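Local coordinates for protein NAD-dependent aldehyde dehydrogenase (Sinorhizobium meliloti, PDB 3U4J) that probably oxidises an aldehyde with NAD or NADP as electron acceptor, as a tetrameric member of the aldehyde dehydrogenase family, and binds a calcium ion, at residues Ile292-Tyr297 and Asn457-Gly462; Leu430-Trp435 and Ile449-Cys454. All coordinates share one frame; numbering follows the deposited sequence.

Contact 1 of 2, residues Ile292-Tyr297 and Asn457-Gly462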
loop_
_atom_site.group_PDB
_atom_site.type_symbol
_atom_site.label_atom_id
_atom_site.label_comp_id
_atom_site.label_asym_id
_atom_site.label_seq_id
_atom_site.Cartn_x
_atom_site.Cartn_y
_atom_site.Cartn_z
ATOM N N ILE A 292 16.690 -31.430 2.590
ATOM C CA ILE A 292 17.470 -31.535 3.820
ATOM C C ILE A 292 18.980 -31.439 3.532
ATOM O O ILE A 292 19.694 -30.675 4.181
ATOM C CB ILE A 292 17.129 -32.832 4.651
ATOM C CG1 ILE A 292 15.652 -32.872 5.076
ATOM C CG2 ILE A 292 18.029 -32.924 5.859
ATOM C CD1 ILE A 292 15.178 -31.637 5.889
ATOM N N ALA A 293 19.442 -32.221 2.557
ATOM C CA ALA A 293 20.832 -32.183 2.113
ATOM C C ALA A 293 21.206 -30.745 1.691
ATOM O O ALA A 293 22.205 -30.192 2.144
ATOM C CB ALA A 293 21.029 -33.146 0.942
ATOM N N TYR A 294 20.413 -30.164 0.788
ATOM C CA TYR A 294 20.637 -28.786 0.338
ATOM C C TYR A 294 20.693 -27.814 1.522
ATOM O O TYR A 294 21.577 -26.975 1.601
ATOM C CB TYR A 294 19.498 -28.374 -0.602
ATOM C CG TYR A 294 19.677 -27.020 -1.287
ATOM C CD1 TYR A 294 20.953 -26.465 -1.510
ATOM C CD2 TYR A 294 18.566 -26.310 -1.744
ATOM C CE1 TYR A 294 21.106 -25.207 -2.143
ATOM C CE2 TYR A 294 18.711 -25.062 -2.400
ATOM C CZ TYR A 294 19.971 -24.527 -2.592
ATOM O OH TYR A 294 20.091 -23.322 -3.254
ATOM N N GLY A 295 19.763 -27.952 2.459
ATOM C CA GLY A 295 19.637 -27.009 3.571
ATOM C C GLY A 295 20.861 -26.953 4.452
ATOM O O GLY A 295 21.215 -25.881 4.952
ATOM N N VAL A 296 21.501 -28.106 4.660
ATOM C CA VAL A 296 22.645 -28.170 5.583
ATOM C C VAL A 296 23.997 -28.048 4.867
ATOM O O VAL A 296 24.955 -27.503 5.430
ATOM C CB VAL A 296 22.587 -29.420 6.538
ATOM C CG1 VAL A 296 22.706 -30.724 5.772
ATOM C CG2 VAL A 296 23.672 -29.322 7.635
ATOM N N TYR A 297 24.055 -28.514 3.621
ATOM C CA TYR A 297 25.310 -28.489 2.860
ATOM C C TYR A 297 25.554 -27.238 2.010
ATOM O O TYR A 297 26.688 -26.981 1.586
ATOM C CB TYR A 297 25.406 -29.727 1.977
ATOM C CG TYR A 297 25.312 -31.019 2.764
ATOM C CD1 TYR A 297 25.907 -31.122 4.024
ATOM C CD2 TYR A 297 24.631 -32.140 2.251
ATOM C CE1 TYR A 297 25.811 -32.296 4.769
ATOM C CE2 TYR A 297 24.560 -33.341 2.990
ATOM C CZ TYR A 297 25.159 -33.390 4.242
ATOM O OH TYR A 297 25.119 -34.533 4.997
ATOM N N ASN A 457 7.907 -26.762 1.773
ATOM C CA ASN A 457 8.316 -27.689 0.697
ATOM C C ASN A 457 9.470 -27.162 -0.159
ATOM O O ASN A 457 9.523 -27.355 -1.392
ATOM C CB ASN A 457 7.113 -28.069 -0.183
ATOM C CG ASN A 457 6.032 -28.820 0.594
ATOM O OD1 ASN A 457 4.828 -28.708 0.291
ATOM N ND2 ASN A 457 6.450 -29.589 1.593
ATOM N N SER A 458 10.373 -26.452 0.500
ATOM C CA SER A 458 11.482 -25.821 -0.178
ATOM C C SER A 458 12.450 -25.326 0.896
ATOM O O SER A 458 12.162 -25.395 2.095
ATOM C CB SER A 458 10.976 -24.656 -1.067
ATOM O OG SER A 458 10.044 -23.860 -0.362
ATOM N N VAL A 459 13.613 -24.846 0.478
ATOM C CA VAL A 459 14.610 -24.347 1.425
ATOM C C VAL A 459 15.607 -23.493 0.631
ATOM O O VAL A 459 15.759 -23.677 -0.587
ATOM C CB VAL A 459 15.315 -25.514 2.175
ATOM C CG1 VAL A 459 16.179 -26.339 1.205
ATOM C CG2 VAL A 459 16.161 -25.008 3.330
ATOM N N ILE A 460 16.240 -22.554 1.325
ATOM C CA ILE A 460 17.330 -21.695 0.800
ATOM C C ILE A 460 16.860 -20.662 -0.246
ATOM O O ILE A 460 17.115 -19.452 -0.089
ATOM C CB ILE A 460 18.545 -22.500 0.230
ATOM C CG1 ILE A 460 19.169 -23.474 1.252
ATOM C CG2 ILE A 460 19.600 -21.541 -0.376
ATOM C CD1 ILE A 460 19.706 -22.839 2.564
ATOM N N ASP A 461 16.192 -21.135 -1.291
ATOM C CA ASP A 461 15.963 -20.319 -2.476
ATOM C C ASP A 461 14.814 -19.311 -2.290
ATOM O O ASP A 461 13.667 -19.688 -2.018
ATOM C CB ASP A 461 15.734 -21.197 -3.702
ATOM C CG ASP A 461 16.965 -22.017 -4.075
ATOM O OD1 ASP A 461 18.083 -21.665 -3.663
ATOM O OD2 ASP A 461 16.808 -23.022 -4.773
ATOM N N GLY A 462 15.155 -18.029 -2.403
ATOM C CA GLY A 462 14.193 -16.957 -2.246
ATOM C C GLY A 462 14.201 -16.056 -3.471
ATOM O O GLY A 462 14.866 -16.343 -4.479
#

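Contact 2 of 2, residues Leu430-Trp435 and Ile449-Cys454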
loop_
_atom_site.group_PDB
_atom_site.type_symbol
_atom_site.label_atom_id
_atom_site.label_comp_id
_atom_site.label_asym_id
_atom_site.label_seq_id
_atom_site.Cartn_x
_atom_site.Cartn_y
_atom_site.Cartn_z
ATOM N N LEU A 430 15.637 -16.961 12.628
ATOM C CA LEU A 430 15.909 -16.461 11.283
ATOM C C LEU A 430 15.085 -17.193 10.227
ATOM O O LEU A 430 14.320 -16.562 9.489
ATOM C CB LEU A 430 17.406 -16.496 10.925
ATOM C CG LEU A 430 17.747 -15.766 9.610
ATOM C CD1 LEU A 430 17.210 -14.318 9.582
ATOM C CD2 LEU A 430 19.274 -15.759 9.335
ATOM N N SER A 431 15.247 -18.513 10.146
ATOM C CA SER A 431 14.579 -19.260 9.103
ATOM C C SER A 431 13.933 -20.561 9.592
ATOM O O SER A 431 14.218 -21.032 10.694
ATOM C CB SER A 431 15.579 -19.568 7.985
ATOM O OG SER A 431 16.464 -20.603 8.372
ATOM N N ALA A 432 13.094 -21.159 8.745
ATOM C CA ALA A 432 12.481 -22.461 9.040
ATOM C C ALA A 432 11.824 -22.962 7.774
ATOM O O ALA A 432 11.352 -22.165 6.969
ATOM C CB ALA A 432 11.428 -22.321 10.156
ATOM N N SER A 433 11.817 -24.281 7.589
ATOM C CA SER A 433 11.075 -24.903 6.515
ATOM C C SER A 433 10.131 -25.950 7.078
ATOM O O SER A 433 10.493 -26.656 8.012
ATOM C CB SER A 433 12.009 -25.653 5.575
ATOM O OG SER A 433 12.786 -24.766 4.810
ATOM N N VAL A 434 8.958 -26.076 6.459
ATOM C CA VAL A 434 7.998 -27.150 6.746
ATOM C C VAL A 434 7.777 -27.949 5.461
ATOM O O VAL A 434 7.505 -27.367 4.387
ATOM C CB VAL A 434 6.656 -26.609 7.303
ATOM C CG1 VAL A 434 5.642 -27.748 7.474
ATOM C CG2 VAL A 434 6.892 -25.927 8.635
ATOM N N TRP A 435 7.960 -29.269 5.559
ATOM C CA TRP A 435 7.662 -30.190 4.456
ATOM C C TRP A 435 6.432 -31.048 4.777
ATOM O O TRP A 435 6.449 -31.822 5.732
ATOM C CB TRP A 435 8.874 -31.081 4.156
ATOM C CG TRP A 435 10.135 -30.313 3.720
ATOM C CD1 TRP A 435 10.997 -29.646 4.523
ATOM C CD2 TRP A 435 10.628 -30.154 2.375
ATOM N NE1 TRP A 435 12.021 -29.081 3.767
ATOM C CE2 TRP A 435 11.816 -29.387 2.448
ATOM C CE3 TRP A 435 10.193 -30.610 1.120
ATOM C CZ2 TRP A 435 12.566 -29.042 1.311
ATOM C CZ3 TRP A 435 10.946 -30.286 -0.003
ATOM C CH2 TRP A 435 12.116 -29.495 0.101
ATOM N N ILE A 449 5.545 -20.926 13.760
ATOM C CA ILE A 449 7.007 -20.908 13.983
ATOM C C ILE A 449 7.488 -19.450 13.994
ATOM O O ILE A 449 7.141 -18.676 13.096
ATOM C CB ILE A 449 7.759 -21.763 12.949
ATOM C CG1 ILE A 449 7.413 -23.243 13.188
ATOM C CG2 ILE A 449 9.276 -21.539 13.039
ATOM C CD1 ILE A 449 7.874 -24.191 12.069
ATOM N N ARG A 450 8.245 -19.078 15.031
ATOM C CA ARG A 450 8.705 -17.692 15.196
ATOM C C ARG A 450 10.006 -17.420 14.448
ATOM O O ARG A 450 11.080 -17.348 15.041
ATOM C CB ARG A 450 8.801 -17.346 16.686
ATOM C CG ARG A 450 7.428 -17.369 17.337
ATOM C CD ARG A 450 7.547 -17.416 18.837
ATOM N NE ARG A 450 6.229 -17.366 19.489
ATOM C CZ ARG A 450 6.064 -17.167 20.798
ATOM N NH1 ARG A 450 7.137 -17.001 21.577
ATOM N NH2 ARG A 450 4.840 -17.118 21.322
ATOM N N ALA A 451 9.898 -17.310 13.127
ATOM C CA ALA A 451 11.053 -17.080 12.265
ATOM C C ALA A 451 10.607 -16.204 11.095
ATOM O O ALA A 451 9.468 -16.312 10.650
ATOM C CB ALA A 451 11.612 -18.388 11.747
ATOM N N GLY A 452 11.492 -15.323 10.633
ATOM C CA GLY A 452 11.147 -14.322 9.596
ATOM C C GLY A 452 11.227 -14.790 8.166
ATOM O O GLY A 452 10.547 -14.238 7.298
ATOM N N ARG A 453 12.056 -15.801 7.901
ATOM C CA ARG A 453 12.273 -16.292 6.542
ATOM C C ARG A 453 11.806 -17.741 6.550
ATOM O O ARG A 453 12.484 -18.614 7.121
ATOM C CB ARG A 453 13.761 -16.198 6.142
ATOM C CG ARG A 453 14.327 -14.773 6.185
ATOM C CD ARG A 453 15.825 -14.727 5.891
ATOM N NE ARG A 453 16.142 -15.001 4.467
ATOM C CZ ARG A 453 17.338 -14.760 3.916
ATOM N NH1 ARG A 453 18.290 -14.184 4.644
ATOM N NH2 ARG A 453 17.578 -15.036 2.633
ATOM N N CYS A 454 10.627 -17.986 5.972
ATOM C CA CYS A 454 10.013 -19.300 6.067
ATOM C C CYS A 454 9.831 -19.892 4.702
ATOM O O CYS A 454 9.715 -19.151 3.717
ATOM C CB CYS A 454 8.659 -19.166 6.776
ATOM S SG CYS A 454 8.842 -18.927 8.543
#

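Contact 1 of 2, residues Ile292-Tyr297 and Asn457-Gly462
Tyr294 OH donates a hydrogen bond to Asp461 OD1 at 2.6 Å. The oxygen is met on the syn side of the carboxylate, 22° out of its plane. The phenol ring carries most of the contact. Ile460 CG1 lies over one face, 4.0 Å from the ring centroid and 10° off its normal, a CH-pi contact, while Ile460 CG2 reaches the hydroxyl end, 3.4 Å from Tyr294 OH. Farther back, Val459 CG1 touches Tyr294 CD2 at 3.8 Å. Chi1 of -173° sets Tyr294 CG opposite its own backbone N and carries the ring out from the helix to lie against Ile460. Replacing the tyrosine by alanine would remove ring and hydroxyl together, which is likely to leave Asp461 OD1 without this donor and a gap beside Ile460 CG1. Val459 CG2 approaches the helix backbone, 4.0 Å from Gly295 CA. A hydrogen bond from Asp461 N to Val459 O (2.7 Å) closes a classic gamma turn centred on Ile460, presenting Ile460 and Asp461 to the ring. Trp504 of a second subunit stacks on Tyr294. This is helix-to-loop packing within the aldehyde dehydrogenase fold, joining the end of helix 285-297 to the loop after strand 453-456 beside a subunit interface.

Contact 2 of 2, residues Leu430-Trp435 and Ile449-Cys454
Arg453 N donates a hydrogen bond to Leu430 O at 2.9 Å, and Ala432 N donates one to Arg453 O at 3.1 Å, the latter lying in the carbonyl plane. These two backbone bonds tie together the beginnings of strands 431-435 and 453-456. Arg453 thus uses both its N-H and its C=O on the residues flanking Ser431, the pattern of a parallel ladder in which Ser431 pairs with Arg453 and Ala432 with Cys454. CA-H...O contacts supplement it, the shorter from Ser431 CA to Arg453 O at 3.0 Å.

The side chains divide between the two sheet faces. On the face of Ser431 and Arg453, the arginine's methylene chain runs beside Leu430, pointing the same way, and its CD meets Leu430 CD1 at 4.0 Å; chi3, the turn about the CG-CD bond (72°), bends the chain there and swings NE off the line of the methylenes. On the face of Ala432 and Cys454, the turn leading into the second strand folds back under the first. Ala432 CB is packed by Ile449 CG2 at 3.7 Å and by Ala451 CB at 4.2 Å. Ile449 CG1 stands beside its own backbone N (chi1 -68°), and from there CD1 reaches Val434 CG2 at 4.0 Å. Arg450 centres an inverse gamma turn between Ile449 and Ala451.

Helix 439-448 links the strands in a beta-alpha-beta crossover and packs Ile446 against Val434 and Cys454. Strand 275-279 pairs with strand 431-435, while Arg453 and Cys454 also form a parallel ladder with a strand of a second subunit, carrying the sheet across the interface.

How the contacts relate
The centres of contacts 1 and 2 lie about 12 Å apart. In sequence, helix 285-297 comes first, then both segments of contact 2, and finally the loop 457-462, so contact 2 falls wholly between the two halves of contact 1. Strand 453-456 leaves the crossover of contact 2 and ends at the loop of contact 1. There Asn457 N lies 2.7 Å from Val434 O, and Ser458 O 2.9 Å from Ser433 OG, both probable hydrogen bonds: the first carries the backbone pairing one step past the strand, the second ties the loop to a serine hydroxyl. Strand 275-279 borders both contacts, touching Ile292 and Val459 and pairing with strand 431-435. Both contacts also touch the second subunit, so strand 453-456 and its loop lie at that interface.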